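Side-chain contacts in glycerophosphodiester phosphodiesterase (Cytophaga hutchinsonii ATCC 33406, PDB 3CH0), which is a member of the glycerophosphodiester phosphodiesterase family, whose fold belongs to the TIM-barrel class: residues G201-Q206 with A215-D220; A231-G236 with G257-I262. One frame throughout, in Å; residues are numbered along the deposited sequence.

Contact 1 of 2, residues G201-Q206 with A215-D220. With EDO (1,2-ethanediol), chain D; EDO (1,2-ethanediol), chain E.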
ATOM      1  N   GLY A 201       7.712 -13.485  15.604  1.00 13.52           N
ATOM      2  CA  GLY A 201       7.614 -12.875  16.910  1.00 15.83           C
ATOM      3  C   GLY A 201       6.247 -12.995  17.517  1.00 16.27           C
ATOM      4  O   GLY A 201       5.200 -13.021  16.840  1.00 14.80           O
ATOM      5  N   THR A 202       6.219 -13.059  18.836  1.00 14.63           N
ATOM      6  CA  THR A 202       4.945 -12.915  19.518  1.00 12.58           C
ATOM      7  C   THR A 202       4.341 -11.525  19.273  1.00 12.78           C
ATOM      8  O   THR A 202       5.076 -10.552  18.986  1.00 14.88           O
ATOM      9  CB  THR A 202       5.071 -13.125  21.041  1.00 14.21           C
ATOM     10  OG1 THR A 202       5.872 -12.080  21.591  1.00 16.71           O
ATOM     11  CG2 THR A 202       5.721 -14.503  21.348  1.00 15.09           C
ATOM     12  N   LEU A 203       3.031 -11.435  19.398  1.00 13.80           N
ATOM     13  CA  LEU A 203       2.371 -10.152  19.269  1.00 13.00           C
ATOM     14  C   LEU A 203       2.951  -9.165  20.270  1.00 16.92           C
ATOM     15  O   LEU A 203       3.184  -8.017  19.942  1.00 16.44           O
ATOM     16  CB  LEU A 203       0.853 -10.264  19.412  1.00 12.80           C
ATOM     17  CG  LEU A 203       0.005  -9.006  19.404  1.00 13.97           C
ATOM     18  CD1 LEU A 203       0.031  -8.459  17.977  1.00 16.45           C
ATOM     19  CD2 LEU A 203      -1.450  -9.256  19.821  1.00 14.67           C
ATOM     20  N   LYS A 204       3.165  -9.613  21.520  1.00 15.68           N
ATOM     21  CA  LYS A 204       3.725  -8.738  22.544  1.00 18.18           C
ATOM     22  C   LYS A 204       5.081  -8.193  22.128  1.00 14.73           C
ATOM     23  O   LYS A 204       5.335  -7.011  22.277  1.00 16.35           O
ATOM     24  CB  LYS A 204       3.873  -9.523  23.847  1.00 21.12           C
ATOM     25  CG  LYS A 204       4.508  -8.740  24.974  1.00 24.60           C
ATOM     26  CD  LYS A 204       4.449  -9.532  26.322  1.00 28.03           C
ATOM     27  CE  LYS A 204       5.261  -8.817  27.447  1.00 30.48           C
ATOM     28  N   LYS A 205       5.951  -9.050  21.600  0.50 12.92           N
ATOM     29  CA  LYS A 205       7.284  -8.601  21.185  0.50 13.60           C
ATOM     30  C   LYS A 205       7.261  -7.683  19.923  0.50 13.74           C
ATOM     31  O   LYS A 205       8.164  -6.858  19.733  0.50 13.65           O
ATOM     32  CB  LYS A 205       8.252  -9.770  20.967  0.50 14.09           C
ATOM     33  CG  LYS A 205       8.700 -10.509  22.236  0.50 18.81           C
ATOM     34  CD  LYS A 205       9.665  -9.700  23.089  0.50 20.47           C
ATOM     35  CE  LYS A 205      10.247 -10.555  24.231  0.50 24.48           C
ATOM     36  NZ  LYS A 205      10.818 -11.856  23.742  0.50 28.76           N
ATOM     37  N   GLN A 206       6.260  -7.854  19.062  1.00 14.69           N
ATOM     38  CA  GLN A 206       6.108  -6.948  17.925  1.00 12.12           C
ATOM     39  C   GLN A 206       5.621  -5.583  18.443  1.00 12.00           C
ATOM     40  O   GLN A 206       6.111  -4.567  18.013  1.00 12.81           O
ATOM     41  CB  GLN A 206       5.125  -7.497  16.868  1.00 12.08           C
ATOM     42  CG  GLN A 206       5.589  -8.813  16.204  1.00 13.00           C
ATOM     43  CD  GLN A 206       6.883  -8.709  15.401  1.00 14.70           C
ATOM     44  OE1 GLN A 206       7.540  -7.671  15.358  1.00 13.92           O
ATOM     45  NE2 GLN A 206       7.198  -9.758  14.677  1.00 12.64           N
ATOM     46  N   ALA A 215      -3.577   2.121  15.263  1.00 12.14           N
ATOM     47  CA  ALA A 215      -4.940   1.772  14.927  1.00 10.68           C
ATOM     48  C   ALA A 215      -5.150   0.342  14.365  1.00 12.33           C
ATOM     49  O   ALA A 215      -6.176  -0.316  14.648  1.00 13.19           O
ATOM     50  CB  ALA A 215      -5.544   2.780  13.948  1.00 11.39           C
ATOM     51  N   VAL A 216      -4.196  -0.061  13.519  1.00 11.31           N
ATOM     52  CA  VAL A 216      -4.309  -1.293  12.759  1.00 11.51           C
ATOM     53  C   VAL A 216      -3.032  -2.084  12.965  1.00 10.59           C
ATOM     54  O   VAL A 216      -1.947  -1.508  12.937  1.00 10.57           O
ATOM     55  CB  VAL A 216      -4.569  -1.021  11.266  1.00 10.44           C
ATOM     56  CG1 VAL A 216      -4.564  -2.277  10.437  1.00 11.44           C
ATOM     57  CG2 VAL A 216      -5.870  -0.262  11.072  1.00 12.98           C
ATOM     58  N   TYR A 217      -3.200  -3.389  13.192  1.00 10.45           N
ATOM     59  CA  TYR A 217      -2.121  -4.332  13.161  1.00 10.49           C
ATOM     60  C   TYR A 217      -2.262  -5.068  11.821  1.00 10.29           C
ATOM     61  O   TYR A 217      -3.324  -5.631  11.513  1.00 10.87           O
ATOM     62  CB  TYR A 217      -2.227  -5.307  14.338  1.00 10.08           C
ATOM     63  CG  TYR A 217      -1.038  -6.182  14.513  1.00 11.02           C
ATOM     64  CD1 TYR A 217       0.165  -5.687  15.020  1.00 13.85           C
ATOM     65  CD2 TYR A 217      -1.092  -7.501  14.140  1.00 14.52           C
ATOM     66  CE1 TYR A 217       1.285  -6.472  15.161  1.00 13.72           C
ATOM     67  CE2 TYR A 217       0.002  -8.286  14.282  1.00 11.92           C
ATOM     68  CZ  TYR A 217       1.197  -7.790  14.827  1.00 12.12           C
ATOM     69  OH  TYR A 217       2.349  -8.547  14.984  1.00 13.99           O
ATOM     70  N   SER A 218      -1.214  -5.061  11.018  1.00 10.22           N
ATOM     71  CA  SER A 218      -1.319  -5.524   9.620  1.00 10.44           C
ATOM     72  C   SER A 218      -0.160  -6.500   9.344  1.00 10.49           C
ATOM     73  O   SER A 218       0.860  -6.116   8.765  1.00  9.31           O
ATOM     74  CB  SER A 218      -1.309  -4.322   8.668  1.00 11.09           C
ATOM     75  OG  SER A 218      -1.591  -4.705   7.349  1.00  9.84           O
ATOM     76  N   PRO A 219      -0.321  -7.786   9.741  1.00 10.46           N
ATOM     77  CA  PRO A 219       0.688  -8.807   9.547  1.00 10.33           C
ATOM     78  C   PRO A 219       0.534  -9.620   8.261  1.00 10.81           C
ATOM     79  O   PRO A 219      -0.558  -9.729   7.733  1.00 10.66           O
ATOM     80  CB  PRO A 219       0.404  -9.734  10.737  1.00 11.69           C
ATOM     81  CG  PRO A 219      -1.099  -9.715  10.798  1.00  9.82           C
ATOM     82  CD  PRO A 219      -1.497  -8.307  10.467  1.00 11.70           C
ATOM     83  N   ASP A 220       1.671 -10.143   7.799  1.00 10.53           N
ATOM     84  CA  ASP A 220       1.687 -11.202   6.787  1.00  8.93           C
ATOM     85  C   ASP A 220       0.698 -12.267   7.250  1.00  9.56           C
ATOM     86  O   ASP A 220       0.719 -12.699   8.435  1.00 10.28           O
ATOM     87  CB  ASP A 220       3.105 -11.726   6.728  1.00 11.33           C
ATOM     88  CG  ASP A 220       3.355 -12.698   5.608  1.00 17.55           C
ATOM     89  OD1 ASP A 220       2.524 -13.542   5.368  1.00 19.34           O
ATOM     90  OD2 ASP A 220       4.471 -12.685   5.051  1.00 16.35           O
TER
HETATM   91  C1  EDO D 274       6.272 -14.261   7.557  1.00 26.48           C
HETATM   92  O1  EDO D 274       7.473 -14.247   8.348  1.00 20.40           O
HETATM   93  C2  EDO D 274       6.571 -14.835   6.189  1.00 25.97           C
HETATM   94  O2  EDO D 274       5.427 -15.137   5.416  1.00 28.06           O
HETATM   95  C1  EDO E 275       1.256 -13.214   2.264  1.00 30.99           C
HETATM   96  O1  EDO E 275       1.532 -12.297   1.224  1.00 23.64           O
HETATM   97  C2  EDO E 275       2.088 -14.490   2.111  1.00 24.91           C
HETATM   98  O2  EDO E 275       3.367 -14.349   2.728  1.00 28.94           O
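Leu203 and Gln206 reach from the short helix 203-207 to the ring of Tyr217 on strand 216-219, within a beta-alpha-beta unit of the TIM barrel: strand 192-197, this helix, then strand 216-219. The helix starts at Thr202, its N-cap, whose OG1 accepts a hydrogen bond from Lys205 N at 3.0 Å. One residue on, Leu203 swings its CG anti to the backbone N (chi1 176°), and CD1 lands over one face of the Tyr217 ring. This is a CH-pi contact, with CD1 3.6 Å from the ring centroid and displaced from it toward the hydroxyl-bearing carbon, 3.4 Å from Tyr217 CZ. The leucine and tyrosine side chains run past each other in opposite directions. Three residues beyond the tyrosine, each carboxylate oxygen of Asp220 accepts a hydrogen bond from a different 1,2-ethanediol. Gln206 comes to the edge of the same tyrosine ring, the two side chains crossing at about a right angle. A bend at chi2 (-63°) carries its amide away from the ring, where OE1 bonds to Lys209 NZ and NE2 to Thr199 OG1. The aliphatic part is left to the tyrosine: Gln206 CB and CG each lie 3.5 Å from Tyr217 OH.

Contact 2 of 2, residues A231-G236 with G257-I262; sequences AAHKLG and GVDGII
A histidine-carboxylate hydrogen bond joins His233, in the last turn of helix 226-234, to Asp259, in the loop just before strand 260-263, at the surface of the barrel. His233 NE2 donates to Asp259 OD2 over 2.7 Å, nearly straight at 161°. The acceptor lies close to the imidazole plane and takes the hydrogen bond with its syn lone pair, on the side of OD1. Ring and carboxylate planes are nevertheless twisted 68° apart, so the acid meets the ring edge with its own plane turned steeply across it. Asp259 OD2 also accepts from Val239 N, and this second bond helps fix the carboxylate's position. Next to NE2 on the same ring edge, His233 CE1 comes within 3.1 Å of Gly257 O, a close approach of a polarised C-H to a carbonyl. With CG anti to the carbonyl carbon (chi1 -76°), the histidine ring is directed to the 257-262 segment. Gly236 and Gly257, each with positive phi, close helices 226-234 and 247-256 with Schellman motifs. The contact thus ties the end of one helix to the turn between helix 247-256 and strand 260-263, while backbone bonds join Asp259 to Val239 of strand 238-239 and to Asp10 of strand 10-13.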
ATOM      1  N   ALA A 231      -6.191 -10.849  21.063  1.00 14.40           N
ATOM      2  CA  ALA A 231      -5.332  -9.975  21.842  1.00 15.45           C
ATOM      3  C   ALA A 231      -5.293  -8.547  21.280  1.00 14.52           C
ATOM      4  O   ALA A 231      -5.341  -7.549  22.007  1.00 16.47           O
ATOM      5  CB  ALA A 231      -3.921 -10.563  22.002  1.00 15.47           C
ATOM      6  N   ALA A 232      -5.181  -8.456  19.954  1.00 14.43           N
ATOM      7  CA  ALA A 232      -5.139  -7.156  19.284  1.00 15.16           C
ATOM      8  C   ALA A 232      -6.453  -6.419  19.497  1.00 14.87           C
ATOM      9  O   ALA A 232      -6.425  -5.227  19.815  1.00 16.20           O
ATOM     10  CB  ALA A 232      -4.820  -7.344  17.765  1.00 14.46           C
ATOM     11  N   HIS A 233      -7.579  -7.129  19.372  1.00 14.94           N
ATOM     12  CA  HIS A 233      -8.895  -6.568  19.620  1.00 15.77           C
ATOM     13  C   HIS A 233      -9.031  -6.010  21.046  1.00 16.10           C
ATOM     14  O   HIS A 233      -9.591  -4.945  21.231  1.00 18.70           O
ATOM     15  CB  HIS A 233      -9.980  -7.596  19.353  1.00 17.18           C
ATOM     16  CG  HIS A 233     -10.225  -7.816  17.893  1.00 14.40           C
ATOM     17  ND1 HIS A 233     -10.969  -8.872  17.393  1.00 14.40           N
ATOM     18  CD2 HIS A 233      -9.837  -7.078  16.817  1.00 19.81           C
ATOM     19  CE1 HIS A 233     -11.013  -8.773  16.076  1.00 16.69           C
ATOM     20  NE2 HIS A 233     -10.325  -7.706  15.702  1.00 15.16           N
ATOM     21  N   LYS A 234      -8.473  -6.705  22.021  0.50 18.42           N
ATOM     22  CA  LYS A 234      -8.548  -6.263  23.424  0.50 18.50           C
ATOM     23  C   LYS A 234      -7.741  -4.999  23.681  0.50 19.63           C
ATOM     24  O   LYS A 234      -7.972  -4.291  24.676  0.50 20.58           O
ATOM     25  CB  LYS A 234      -8.070  -7.382  24.337  0.50 19.63           C
ATOM     26  CG  LYS A 234      -8.962  -8.591  24.295  0.50 24.43           C
ATOM     27  CD  LYS A 234      -9.704  -8.814  25.592  0.50 29.28           C
ATOM     28  CE  LYS A 234     -10.461 -10.144  25.555  0.50 28.36           C
ATOM     29  NZ  LYS A 234      -9.608 -11.298  25.095  0.50 29.45           N
ATOM     30  N   LEU A 235      -6.774  -4.730  22.808  1.00 17.72           N
ATOM     31  CA  LEU A 235      -6.038  -3.451  22.806  1.00 18.77           C
ATOM     32  C   LEU A 235      -6.701  -2.363  21.963  1.00 17.79           C
ATOM     33  O   LEU A 235      -6.203  -1.230  21.891  1.00 22.85           O
ATOM     34  CB  LEU A 235      -4.590  -3.679  22.337  1.00 19.83           C
ATOM     35  CG  LEU A 235      -3.658  -4.475  23.260  1.00 19.96           C
ATOM     36  CD1 LEU A 235      -2.394  -4.902  22.505  1.00 22.38           C
ATOM     37  CD2 LEU A 235      -3.315  -3.647  24.550  1.00 23.38           C
ATOM     38  N   GLY A 236      -7.795  -2.695  21.305  1.00 18.69           N
ATOM     39  CA  GLY A 236      -8.524  -1.722  20.528  1.00 17.17           C
ATOM     40  C   GLY A 236      -8.008  -1.594  19.088  1.00 18.70           C
ATOM     41  O   GLY A 236      -8.435  -0.710  18.358  1.00 20.88           O
ATOM     42  N   GLY A 257     -11.986 -13.777  12.789  1.00 12.59           N
ATOM     43  CA  GLY A 257     -12.222 -12.453  13.345  1.00 14.02           C
ATOM     44  C   GLY A 257     -11.473 -11.247  12.794  1.00 14.35           C
ATOM     45  O   GLY A 257     -11.537 -10.166  13.386  1.00 13.96           O
ATOM     46  N   VAL A 258     -10.794 -11.388  11.645  1.00 13.60           N
ATOM     47  CA  VAL A 258     -10.139 -10.203  11.091  1.00 12.92           C
ATOM     48  C   VAL A 258     -11.147  -9.117  10.704  1.00 12.39           C
ATOM     49  O   VAL A 258     -12.325  -9.358  10.432  1.00 12.93           O
ATOM     50  CB  VAL A 258      -9.246 -10.524   9.887  1.00 11.93           C
ATOM     51  CG1 VAL A 258      -8.160 -11.572  10.281  1.00 12.43           C
ATOM     52  CG2 VAL A 258     -10.014 -10.938   8.625  1.00 11.46           C
ATOM     53  N   ASP A 259     -10.610  -7.885  10.653  1.00 11.59           N
ATOM     54  CA  ASP A 259     -11.382  -6.678  10.366  1.00 12.51           C
ATOM     55  C   ASP A 259     -11.337  -6.170   8.941  1.00 11.93           C
ATOM     56  O   ASP A 259     -12.045  -5.228   8.575  1.00 11.94           O
ATOM     57  CB  ASP A 259     -10.916  -5.556  11.304  1.00 11.11           C
ATOM     58  CG  ASP A 259     -11.039  -5.969  12.771  1.00 11.54           C
ATOM     59  OD1 ASP A 259     -12.189  -5.912  13.251  1.00 16.59           O
ATOM     60  OD2 ASP A 259     -10.045  -6.401  13.376  1.00 14.81           O
ATOM     61  N   GLY A 260     -10.526  -6.830   8.127  1.00 11.28           N
ATOM     62  CA  GLY A 260     -10.330  -6.442   6.746  1.00 11.27           C
ATOM     63  C   GLY A 260      -9.372  -7.398   6.080  1.00  9.61           C
ATOM     64  O   GLY A 260      -8.751  -8.222   6.720  1.00 11.61           O
ATOM     65  N   ILE A 261      -9.208  -7.150   4.789  1.00 10.24           N
ATOM     66  CA  ILE A 261      -8.309  -7.946   3.934  1.00  8.64           C
ATOM     67  C   ILE A 261      -7.675  -7.047   2.916  1.00 10.96           C
ATOM     68  O   ILE A 261      -8.349  -6.233   2.307  1.00 11.85           O
ATOM     69  CB  ILE A 261      -9.066  -9.052   3.176  1.00 12.15           C
ATOM     70  CG1 ILE A 261      -9.517 -10.117   4.180  1.00 13.45           C
ATOM     71  CG2 ILE A 261      -8.235  -9.693   1.989  1.00 12.88           C
ATOM     72  CD1 ILE A 261      -8.450 -11.097   4.639  1.00 12.18           C
ATOM     73  N   ILE A 262      -6.358  -7.218   2.760  1.00  8.71           N
ATOM     74  CA  ILE A 262      -5.602  -6.631   1.671  1.00  7.25           C
ATOM     75  C   ILE A 262      -5.416  -7.746   0.626  1.00  8.08           C
ATOM     76  O   ILE A 262      -4.771  -8.735   0.908  1.00 10.66           O
ATOM     77  CB  ILE A 262      -4.285  -5.994   2.192  1.00  8.78           C
ATOM     78  CG1 ILE A 262      -4.559  -4.852   3.173  1.00 10.67           C
ATOM     79  CG2 ILE A 262      -3.310  -5.637   0.975  1.00  8.87           C
ATOM     80  CD1 ILE A 262      -3.411  -4.624   4.112  1.00  9.95           C
TER

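In the fold
Contact 1 is buried and contact 2 lies at the surface, with their centres about 10 Å apart. The chemistry follows: across contact 1 the helix and strand meet through a methyl over an aromatic face and methylenes at a hydroxyl, with no hydrogen bond, whereas contact 2 rests on an imidazole-carboxylate bond. Different helices are involved, 203-207 and 226-234, but both contacts reach the same curled sheet, through strands 216-219 and 260-263. They also touch directly. Leu203 CD2 packs 3.5 Å from Ala231 CB, so this leucine meets strand 216-219 with one methyl and helix 226-234 with the other, and Ser218 OG lies 3.7 Å from Ile262 CD1.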